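Local coordinates for protein catechol O-methyltransferase (PDB 6JCL) that catalyses the transfer of a methyl group from S-adenosyl-L-methionine to a hydroxyl of catechol-like compounds, using a divalent metal cation, at residues A[136-141]-A[160-165]; A[166-171]-A[209-214]. One frame throughout, in Å; residues are numbered along the deposited sequence.

Contact 1. Residues A[136-141]-A[160-165]; sequences VFIDAD and AVIVVD. With SR (strontium ion), chain J; SAH (S-adenosyl-L-homocysteine), chain I.
The metal and cofactor site of this Rossmann-like class I methyltransferase sits at the C-terminal ends of two neighbouring parallel strands, 133-138 and 160-165, where D139 and D165 bind the same strontium ion. The chain between them runs through helix 145-155, a beta-alpha-beta crossover; V136, I138 and I162 all touch that helix. In register, V136 faces I162, F137 faces V163 and I138 faces V164, and the two short segments run parallel to within 15°. Four backbone bonds carry the pairing: V136 N to V161 O, V163 N to V136 O, I138 N to V163 O, and at the metal end D165 N to I138 O, longer than the others at 3.2 Å but straight.

Two faces are packed differently. On one, I138 CD1 meets I162 CG2 at 3.9 Å. On the other, F137 CD1 rests against V163 CG1, while CE1 and CZ of the same ring come up to CB of D165; with its CG trans to the backbone N (chi1 179°), the ring crosses obliquely toward 160-165 and packs against this metal ligand. S-adenosyl-L-homocysteine (SAH) lies beyond, its amino N 4.0 Å from F137 CE2.

The two carboxylates lie side by side and point the same way, their planes 72° apart. D139 chelates strontium with OD1 and OD2, whereas D165 gives OD2 alone, at 2.5 Å; N166 OD1 and a water add to the shell. That water also donates to SAH OXT, a water-mediated tie between ion and cofactor. The shared cation probably offsets the repulsion between the acids. D139 OD2 serves twice, binding strontium at 2.6 Å and accepting a hydrogen bond from SAH N at 2.9 Å.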
ATOM      1  N   VAL A 136      -5.115  12.249   1.013  1.00 17.92           N
ATOM      2  CA  VAL A 136      -4.168  13.326   0.761  1.00 18.10           C
ATOM      3  C   VAL A 136      -2.863  12.693   0.327  1.00 18.72           C
ATOM      4  O   VAL A 136      -2.337  11.821   1.028  1.00 18.38           O
ATOM      5  CB  VAL A 136      -3.937  14.210   2.001  1.00 18.19           C
ATOM      6  CG1 VAL A 136      -3.076  15.455   1.640  1.00 17.91           C
ATOM      7  CG2 VAL A 136      -5.260  14.613   2.615  1.00 19.06           C
ATOM      8  N   PHE A 137      -2.351  13.114  -0.830  1.00 16.40           N
ATOM      9  CA  PHE A 137      -1.057  12.645  -1.333  1.00 15.69           C
ATOM     10  C   PHE A 137      -0.083  13.807  -1.272  1.00 17.37           C
ATOM     11  O   PHE A 137      -0.304  14.833  -1.921  1.00 17.69           O
ATOM     12  CB  PHE A 137      -1.182  12.127  -2.766  1.00 15.55           C
ATOM     13  CG  PHE A 137       0.117  11.646  -3.364  1.00 14.92           C
ATOM     14  CD1 PHE A 137       0.964  10.801  -2.655  1.00 17.67           C
ATOM     15  CD2 PHE A 137       0.491  12.049  -4.637  1.00 15.72           C
ATOM     16  CE1 PHE A 137       2.194  10.354  -3.227  1.00 19.22           C
ATOM     17  CE2 PHE A 137       1.698  11.617  -5.213  1.00 15.71           C
ATOM     18  CZ  PHE A 137       2.557  10.767  -4.498  1.00 19.46           C
ATOM     19  N   ILE A 138       0.998  13.656  -0.500  1.00 15.37           N
ATOM     20  CA  ILE A 138       1.917  14.758  -0.236  1.00 16.18           C
ATOM     21  C   ILE A 138       3.210  14.477  -0.992  1.00 18.41           C
ATOM     22  O   ILE A 138       3.943  13.528  -0.671  1.00 16.45           O
ATOM     23  CB  ILE A 138       2.160  14.942   1.269  1.00 15.76           C
ATOM     24  CG1 ILE A 138       0.820  15.224   1.976  1.00 17.17           C
ATOM     25  CG2 ILE A 138       3.168  16.084   1.520  1.00 15.99           C
ATOM     26  CD1 ILE A 138       0.939  15.522   3.473  1.00 18.30           C
ATOM     27  N   ASP A 139       3.502  15.300  -1.995  1.00 17.61           N
ATOM     28  CA  ASP A 139       4.630  15.025  -2.883  1.00 14.88           C
ATOM     29  C   ASP A 139       5.169  16.324  -3.486  1.00 18.88           C
ATOM     30  O   ASP A 139       5.364  16.436  -4.699  1.00 18.59           O
ATOM     31  CB  ASP A 139       4.224  14.038  -3.982  1.00 16.17           C
ATOM     32  CG  ASP A 139       5.435  13.490  -4.744  1.00 16.96           C
ATOM     33  OD1 ASP A 139       6.542  13.477  -4.137  1.00 18.21           O
ATOM     34  OD2 ASP A 139       5.290  13.096  -5.934  1.00 17.93           O
ATOM     35  N   ALA A 140       5.449  17.318  -2.640  1.00 18.34           N
ATOM     36  CA  ALA A 140       5.898  18.618  -3.142  1.00 16.22           C
ATOM     37  C   ALA A 140       7.300  18.949  -2.628  1.00 16.33           C
ATOM     38  O   ALA A 140       8.201  18.109  -2.758  1.00 17.84           O
ATOM     39  CB  ALA A 140       4.868  19.702  -2.791  1.00 16.81           C
ATOM     40  N   ASP A 141       7.511  20.142  -2.050  1.00 17.97           N
ATOM     41  CA  ASP A 141       8.817  20.502  -1.477  1.00 17.23           C
ATOM     42  C   ASP A 141       8.988  19.809  -0.127  1.00 20.03           C
ATOM     43  O   ASP A 141       8.137  19.949   0.762  1.00 20.62           O
ATOM     44  CB  ASP A 141       8.975  22.017  -1.341  1.00 19.62           C
ATOM     45  CG  ASP A 141       7.799  22.686  -0.643  1.00 25.10           C
ATOM     46  OD1 ASP A 141       6.643  22.276  -0.876  1.00 21.36           O
ATOM     47  OD2 ASP A 141       8.039  23.638   0.122  1.00 21.06           O
ATOM     48  N   ALA A 160      -9.377   9.463   7.163  1.00 22.59           N
ATOM     49  CA  ALA A 160      -8.753   9.719   5.876  1.00 21.52           C
ATOM     50  C   ALA A 160      -7.349   9.116   5.812  1.00 20.40           C
ATOM     51  O   ALA A 160      -6.668   8.930   6.830  1.00 21.53           O
ATOM     52  CB  ALA A 160      -8.657  11.225   5.618  1.00 21.58           C
ATOM     53  N   VAL A 161      -6.901   8.865   4.586  1.00 19.56           N
ATOM     54  CA  VAL A 161      -5.576   8.305   4.324  1.00 20.13           C
ATOM     55  C   VAL A 161      -4.649   9.429   3.890  1.00 20.07           C
ATOM     56  O   VAL A 161      -5.015  10.241   3.031  1.00 18.23           O
ATOM     57  CB  VAL A 161      -5.644   7.222   3.233  1.00 18.15           C
ATOM     58  CG1 VAL A 161      -4.252   6.666   2.929  1.00 17.24           C
ATOM     59  CG2 VAL A 161      -6.592   6.092   3.654  1.00 18.86           C
ATOM     60  N   ILE A 162      -3.455   9.488   4.490  1.00 17.56           N
ATOM     61  CA  ILE A 162      -2.387  10.397   4.066  1.00 17.02           C
ATOM     62  C   ILE A 162      -1.236   9.545   3.563  1.00 17.96           C
ATOM     63  O   ILE A 162      -0.777   8.637   4.270  1.00 19.17           O
ATOM     64  CB  ILE A 162      -1.911  11.318   5.210  1.00 18.46           C
ATOM     65  CG1 ILE A 162      -3.060  12.209   5.700  1.00 21.02           C
ATOM     66  CG2 ILE A 162      -0.735  12.197   4.723  1.00 18.17           C
ATOM     67  CD1 ILE A 162      -2.751  12.985   7.035  1.00 22.28           C
ATOM     68  N   VAL A 163      -0.763   9.839   2.357  1.00 15.73           N
ATOM     69  CA  VAL A 163       0.394   9.158   1.781  1.00 15.08           C
ATOM     70  C   VAL A 163       1.466  10.205   1.520  1.00 18.05           C
ATOM     71  O   VAL A 163       1.176  11.254   0.927  1.00 16.69           O
ATOM     72  CB  VAL A 163       0.022   8.418   0.483  1.00 14.86           C
ATOM     73  CG1 VAL A 163       1.275   7.832  -0.168  1.00 15.61           C
ATOM     74  CG2 VAL A 163      -1.008   7.297   0.756  1.00 18.80           C
ATOM     75  N   VAL A 164       2.692   9.935   1.974  1.00 15.64           N
ATOM     76  CA  VAL A 164       3.828  10.828   1.754  1.00 15.76           C
ATOM     77  C   VAL A 164       4.853  10.065   0.918  1.00 16.24           C
ATOM     78  O   VAL A 164       5.280   8.969   1.305  1.00 16.13           O
ATOM     79  CB  VAL A 164       4.459  11.312   3.071  1.00 16.24           C
ATOM     80  CG1 VAL A 164       5.557  12.337   2.765  1.00 14.82           C
ATOM     81  CG2 VAL A 164       3.388  11.891   4.042  1.00 15.67           C
ATOM     82  N   ASP A 165       5.239  10.640  -0.221  1.00 14.10           N
ATOM     83  CA  ASP A 165       6.204  10.007  -1.117  1.00 15.15           C
ATOM     84  C   ASP A 165       7.650  10.305  -0.699  1.00 16.84           C
ATOM     85  O   ASP A 165       7.956  11.324  -0.062  1.00 14.79           O
ATOM     86  CB  ASP A 165       5.986  10.497  -2.556  1.00 16.26           C
ATOM     87  CG  ASP A 165       6.529   9.526  -3.600  1.00 17.87           C
ATOM     88  OD1 ASP A 165       6.719   8.332  -3.274  1.00 19.26           O
ATOM     89  OD2 ASP A 165       6.763   9.963  -4.760  1.00 18.44           O
TER
HETATM   90 SR    SR J 302       7.680  12.017  -5.784  0.85 18.14          SR
HETATM   91  N   SAH I 301       3.309  14.084  -7.845  1.00 17.72           N
HETATM   92  CA  SAH I 301       3.966  14.192  -9.157  1.00 17.33           C
HETATM   93  CB  SAH I 301       5.399  14.682  -8.977  1.00 15.62           C
HETATM   94  CG  SAH I 301       5.530  15.961  -8.153  1.00 17.46           C
HETATM   95  SD  SAH I 301       7.211  16.617  -8.313  1.00 18.27           S
HETATM   96  C   SAH I 301       3.950  12.859  -9.892  1.00 19.50           C
HETATM   97  O   SAH I 301       3.585  12.762 -11.070  1.00 20.33           O
HETATM   98  OXT SAH I 301       4.277  11.850  -9.280  1.00 18.49           O
HETATM   99  C5' SAH I 301       7.054  17.931  -7.079  1.00 17.28           C
HETATM  100  C4' SAH I 301       6.221  19.125  -7.552  1.00 18.37           C
HETATM  101  O4' SAH I 301       6.012  19.968  -6.437  1.00 19.40           O
HETATM  102  C3' SAH I 301       6.896  20.006  -8.612  1.00 22.17           C
HETATM  103  O3' SAH I 301       6.002  20.156  -9.715  1.00 23.25           O
HETATM  104  C2' SAH I 301       7.125  21.343  -7.927  1.00 22.18           C
HETATM  105  O2' SAH I 301       7.080  22.466  -8.799  1.00 19.78           O
HETATM  106  C1' SAH I 301       6.035  21.317  -6.852  1.00 19.44           C
HETATM  107  N9  SAH I 301       6.264  22.207  -5.704  1.00 19.51           N
HETATM  108  C8  SAH I 301       7.471  22.475  -5.089  1.00 20.70           C
HETATM  109  N7  SAH I 301       7.227  23.336  -4.077  1.00 19.75           N
HETATM  110  C5  SAH I 301       5.896  23.600  -4.039  1.00 22.91           C
HETATM  111  C6  SAH I 301       5.135  24.424  -3.211  1.00 23.46           C
HETATM  112  N6  SAH I 301       5.694  25.139  -2.228  1.00 22.74           N
HETATM  113  N1  SAH I 301       3.778  24.482  -3.420  1.00 21.69           N
HETATM  114  C2  SAH I 301       3.184  23.768  -4.451  1.00 23.80           C
HETATM  115  N3  SAH I 301       3.940  22.965  -5.278  1.00 20.33           N
HETATM  116  C4  SAH I 301       5.284  22.894  -5.059  1.00 22.17           C
HETATM  117  O   HOH W   1       6.819  11.302  -8.069  1.00 20.56           O

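Contact 2. Residues A[166-171]-A[209-214]; sequences NVIRGG and KGWDGF. With SR (strontium ion), chain J.
N166 meets D212 through its amide: ND2 donates to D212 OD2 at 2.9 Å, nearly straight and within the amide plane, although it arrives from above the carboxylate plane. The other branch of the same amide, OD1, binds strontium at 2.6 Å, so both ends of the group are held and its rotation is fixed. K142 NZ also bonds to OD1.

V167 N donates to G213 O at 3.0 Å, from above the carbonyl plane, while V167 CG2 packs on the carbonyl carbon of F214. I168 N donates to D212 OD1, nearly along the C-O axis. I168 also lays CG1 against G213 CA, where glycine leaves room, and sets CG2 near W211 NE1; that indole nitrogen is hydrogen-bonded to Q204.

R169 N joins I168 N on D212 OD1, at 2.9 Å and from above the carboxylate. The R169 chain bends at chi2 and chi3 (both -50°), folding the guanidinium back so that NH1 makes a salt bridge to D212 OD2 at 2.8 Å. The acceptor lies near the guanidinium plane, and NH1 and N166 ND2 reach OD2 from opposite faces of the carboxylate. R169 NE goes to D181, and a water joins NH1 to the carbonyls of K209 and W211.

G170 N donates to W211 O, and the chain then passes over one face of the indole: G171 CA stands 4.1 Å from the centroid of the six-membered ring, a CH-pi contact with no side chain to intervene.

Four N-H donors, two on each oxygen, thus grip the D212 carboxylate. This should favour its ionised form, and it makes D212 a second-shell residue that positions the metal ligand N166.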
ATOM      1  N   ASN A 166       8.547   9.395  -1.081  1.00 14.10           N
ATOM      2  CA  ASN A 166      10.007   9.624  -1.038  1.00 13.75           C
ATOM      3  C   ASN A 166      10.556   9.765   0.386  1.00 17.42           C
ATOM      4  O   ASN A 166      11.401  10.616   0.639  1.00 16.63           O
ATOM      5  CB  ASN A 166      10.422  10.868  -1.852  1.00 18.66           C
ATOM      6  CG  ASN A 166       9.892  10.868  -3.279  1.00 19.73           C
ATOM      7  OD1 ASN A 166       9.114  11.750  -3.662  1.00 16.77           O
ATOM      8  ND2 ASN A 166      10.321   9.886  -4.082  1.00 16.49           N
ATOM      9  N   VAL A 167      10.149   8.878   1.299  1.00 13.98           N
ATOM     10  CA  VAL A 167      10.524   9.037   2.705  1.00 14.34           C
ATOM     11  C   VAL A 167      11.735   8.188   3.097  1.00 16.43           C
ATOM     12  O   VAL A 167      12.085   8.160   4.277  1.00 14.95           O
ATOM     13  CB  VAL A 167       9.340   8.728   3.647  1.00 14.43           C
ATOM     14  CG1 VAL A 167       8.133   9.632   3.349  1.00 15.78           C
ATOM     15  CG2 VAL A 167       8.968   7.244   3.573  1.00 14.27           C
ATOM     16  N   ILE A 168      12.383   7.488   2.152  1.00 15.81           N
ATOM     17  CA  ILE A 168      13.509   6.615   2.478  1.00 15.85           C
ATOM     18  C   ILE A 168      14.812   7.099   1.847  1.00 15.67           C
ATOM     19  O   ILE A 168      15.875   7.054   2.492  1.00 15.54           O
ATOM     20  CB  ILE A 168      13.221   5.145   2.080  1.00 14.58           C
ATOM     21  CG1 ILE A 168      11.898   4.649   2.714  1.00 15.18           C
ATOM     22  CG2 ILE A 168      14.419   4.238   2.452  1.00 15.60           C
ATOM     23  CD1 ILE A 168      11.915   4.603   4.257  1.00 17.01           C
ATOM     24  N   ARG A 169      14.758   7.546   0.590  1.00 14.83           N
ATOM     25  CA  ARG A 169      15.883   8.183  -0.096  1.00 15.35           C
ATOM     26  C   ARG A 169      17.153   7.327  -0.006  1.00 18.41           C
ATOM     27  O   ARG A 169      18.221   7.783   0.414  1.00 16.28           O
ATOM     28  CB  ARG A 169      16.131   9.603   0.451  1.00 17.08           C
ATOM     29  CG  ARG A 169      14.921  10.571   0.278  1.00 18.98           C
ATOM     30  CD  ARG A 169      14.364  10.582  -1.166  1.00 16.19           C
ATOM     31  NE  ARG A 169      15.478  10.785  -2.092  1.00 18.08           N
ATOM     32  CZ  ARG A 169      15.764  10.017  -3.140  1.00 20.40           C
ATOM     33  NH1 ARG A 169      14.990   8.991  -3.463  1.00 18.18           N
ATOM     34  NH2 ARG A 169      16.873  10.276  -3.854  1.00 19.46           N
ATOM     35  N   GLY A 170      17.032   6.068  -0.434  1.00 17.10           N
ATOM     36  CA  GLY A 170      18.204   5.202  -0.489  1.00 17.35           C
ATOM     37  C   GLY A 170      18.878   4.949   0.843  1.00 19.23           C
ATOM     38  O   GLY A 170      20.082   4.686   0.879  1.00 18.35           O
ATOM     39  N   GLY A 171      18.125   5.002   1.941  1.00 16.46           N
ATOM     40  CA  GLY A 171      18.675   4.827   3.264  1.00 17.01           C
ATOM     41  C   GLY A 171      19.307   6.067   3.844  1.00 19.90           C
ATOM     42  O   GLY A 171      19.826   6.008   4.966  1.00 20.07           O
ATOM     43  N   LYS A 209      12.540   3.488  -9.981  1.00 16.19           N
ATOM     44  CA  LYS A 209      13.061   4.714  -9.391  1.00 17.24           C
ATOM     45  C   LYS A 209      14.107   4.480  -8.303  1.00 20.74           C
ATOM     46  O   LYS A 209      14.570   5.449  -7.694  1.00 23.96           O
ATOM     47  CB  LYS A 209      11.896   5.558  -8.849  1.00 17.06           C
ATOM     48  CG  LYS A 209      10.891   5.929  -9.955  1.00 18.83           C
ATOM     49  CD  LYS A 209       9.747   6.776  -9.392  1.00 17.95           C
ATOM     50  CE  LYS A 209      10.281   8.076  -8.846  1.00 16.62           C
ATOM     51  NZ  LYS A 209       9.152   9.027  -8.483  1.00 20.69           N
ATOM     52  N   GLY A 210      14.511   3.242  -8.060  1.00 16.32           N
ATOM     53  CA  GLY A 210      15.547   2.998  -7.063  1.00 16.51           C
ATOM     54  C   GLY A 210      14.962   2.742  -5.688  1.00 18.31           C
ATOM     55  O   GLY A 210      13.749   2.592  -5.510  1.00 18.11           O
ATOM     56  N   TRP A 211      15.853   2.707  -4.691  1.00 15.26           N
ATOM     57  CA  TRP A 211      15.445   2.385  -3.317  1.00 15.05           C
ATOM     58  C   TRP A 211      14.863   3.627  -2.652  1.00 15.15           C
ATOM     59  O   TRP A 211      15.570   4.616  -2.423  1.00 15.97           O
ATOM     60  CB  TRP A 211      16.645   1.826  -2.549  1.00 15.60           C
ATOM     61  CG  TRP A 211      16.421   1.573  -1.081  1.00 17.68           C
ATOM     62  CD1 TRP A 211      15.221   1.345  -0.438  1.00 16.57           C
ATOM     63  CD2 TRP A 211      17.439   1.511  -0.080  1.00 16.24           C
ATOM     64  NE1 TRP A 211      15.453   1.165   0.919  1.00 15.48           N
ATOM     65  CE2 TRP A 211      16.800   1.265   1.155  1.00 16.03           C
ATOM     66  CE3 TRP A 211      18.838   1.645  -0.109  1.00 19.79           C
ATOM     67  CZ2 TRP A 211      17.513   1.150   2.358  1.00 18.08           C
ATOM     68  CZ3 TRP A 211      19.548   1.537   1.090  1.00 18.93           C
ATOM     69  CH2 TRP A 211      18.882   1.289   2.309  1.00 19.89           C
ATOM     70  N   ASP A 212      13.560   3.596  -2.373  1.00 14.27           N
ATOM     71  CA  ASP A 212      12.917   4.740  -1.733  1.00 14.04           C
ATOM     72  C   ASP A 212      11.766   4.175  -0.912  1.00 14.63           C
ATOM     73  O   ASP A 212      11.913   3.095  -0.354  1.00 15.02           O
ATOM     74  CB  ASP A 212      12.490   5.768  -2.790  1.00 13.89           C
ATOM     75  CG  ASP A 212      12.404   7.194  -2.240  1.00 16.60           C
ATOM     76  OD1 ASP A 212      12.393   7.368  -1.009  1.00 14.45           O
ATOM     77  OD2 ASP A 212      12.363   8.154  -3.045  1.00 16.29           O
ATOM     78  N   GLY A 213      10.645   4.868  -0.804  1.00 13.62           N
ATOM     79  CA  GLY A 213       9.559   4.326  -0.012  1.00 13.59           C
ATOM     80  C   GLY A 213       8.552   5.402   0.295  1.00 13.52           C
ATOM     81  O   GLY A 213       8.727   6.571  -0.066  1.00 14.63           O
ATOM     82  N   PHE A 214       7.483   4.979   0.968  1.00 13.60           N
ATOM     83  CA  PHE A 214       6.392   5.902   1.241  1.00 13.66           C
ATOM     84  C   PHE A 214       5.884   5.683   2.655  1.00 16.70           C
ATOM     85  O   PHE A 214       5.996   4.586   3.211  1.00 16.75           O
ATOM     86  CB  PHE A 214       5.245   5.719   0.224  1.00 15.49           C
ATOM     87  CG  PHE A 214       4.577   4.370   0.289  1.00 13.74           C
ATOM     88  CD1 PHE A 214       5.126   3.257  -0.359  1.00 18.13           C
ATOM     89  CD2 PHE A 214       3.404   4.203   1.000  1.00 15.86           C
ATOM     90  CE1 PHE A 214       4.503   2.020  -0.302  1.00 21.56           C
ATOM     91  CE2 PHE A 214       2.776   2.965   1.057  1.00 18.55           C
ATOM     92  CZ  PHE A 214       3.313   1.869   0.398  1.00 22.94           C
TER
HETATM   93 SR    SR J 302       7.680  12.017  -5.784  0.85 18.14          SR
HETATM   94  O   HOH W   2      15.657   6.636  -4.994  1.00 45.20           O
HETATM   95  O   HOH W   1       6.819  11.302  -8.069  1.00 20.56           O

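Contact 1 closes before contact 2 opens: D165 ends the first and N166 begins the second, so the chain passes directly from strand 160-165 into the loop at 166-171. Their centres are about 14 Å apart, contact 1 about 5 Å from the spatial centre of the chain and contact 2 about 14 Å from it. Both reach one mixed sheet, in which 160-165 lies between parallel strand 133-138 and antiparallel strand 212-219; V164 O and F214 CB, 3.4 Å apart, mark the latter boundary. One strontium ion joins the two, with D139 and D165 from contact 1 and N166 from contact 2. The metal site therefore draws on both the parallel core and the loop held by the antiparallel strand.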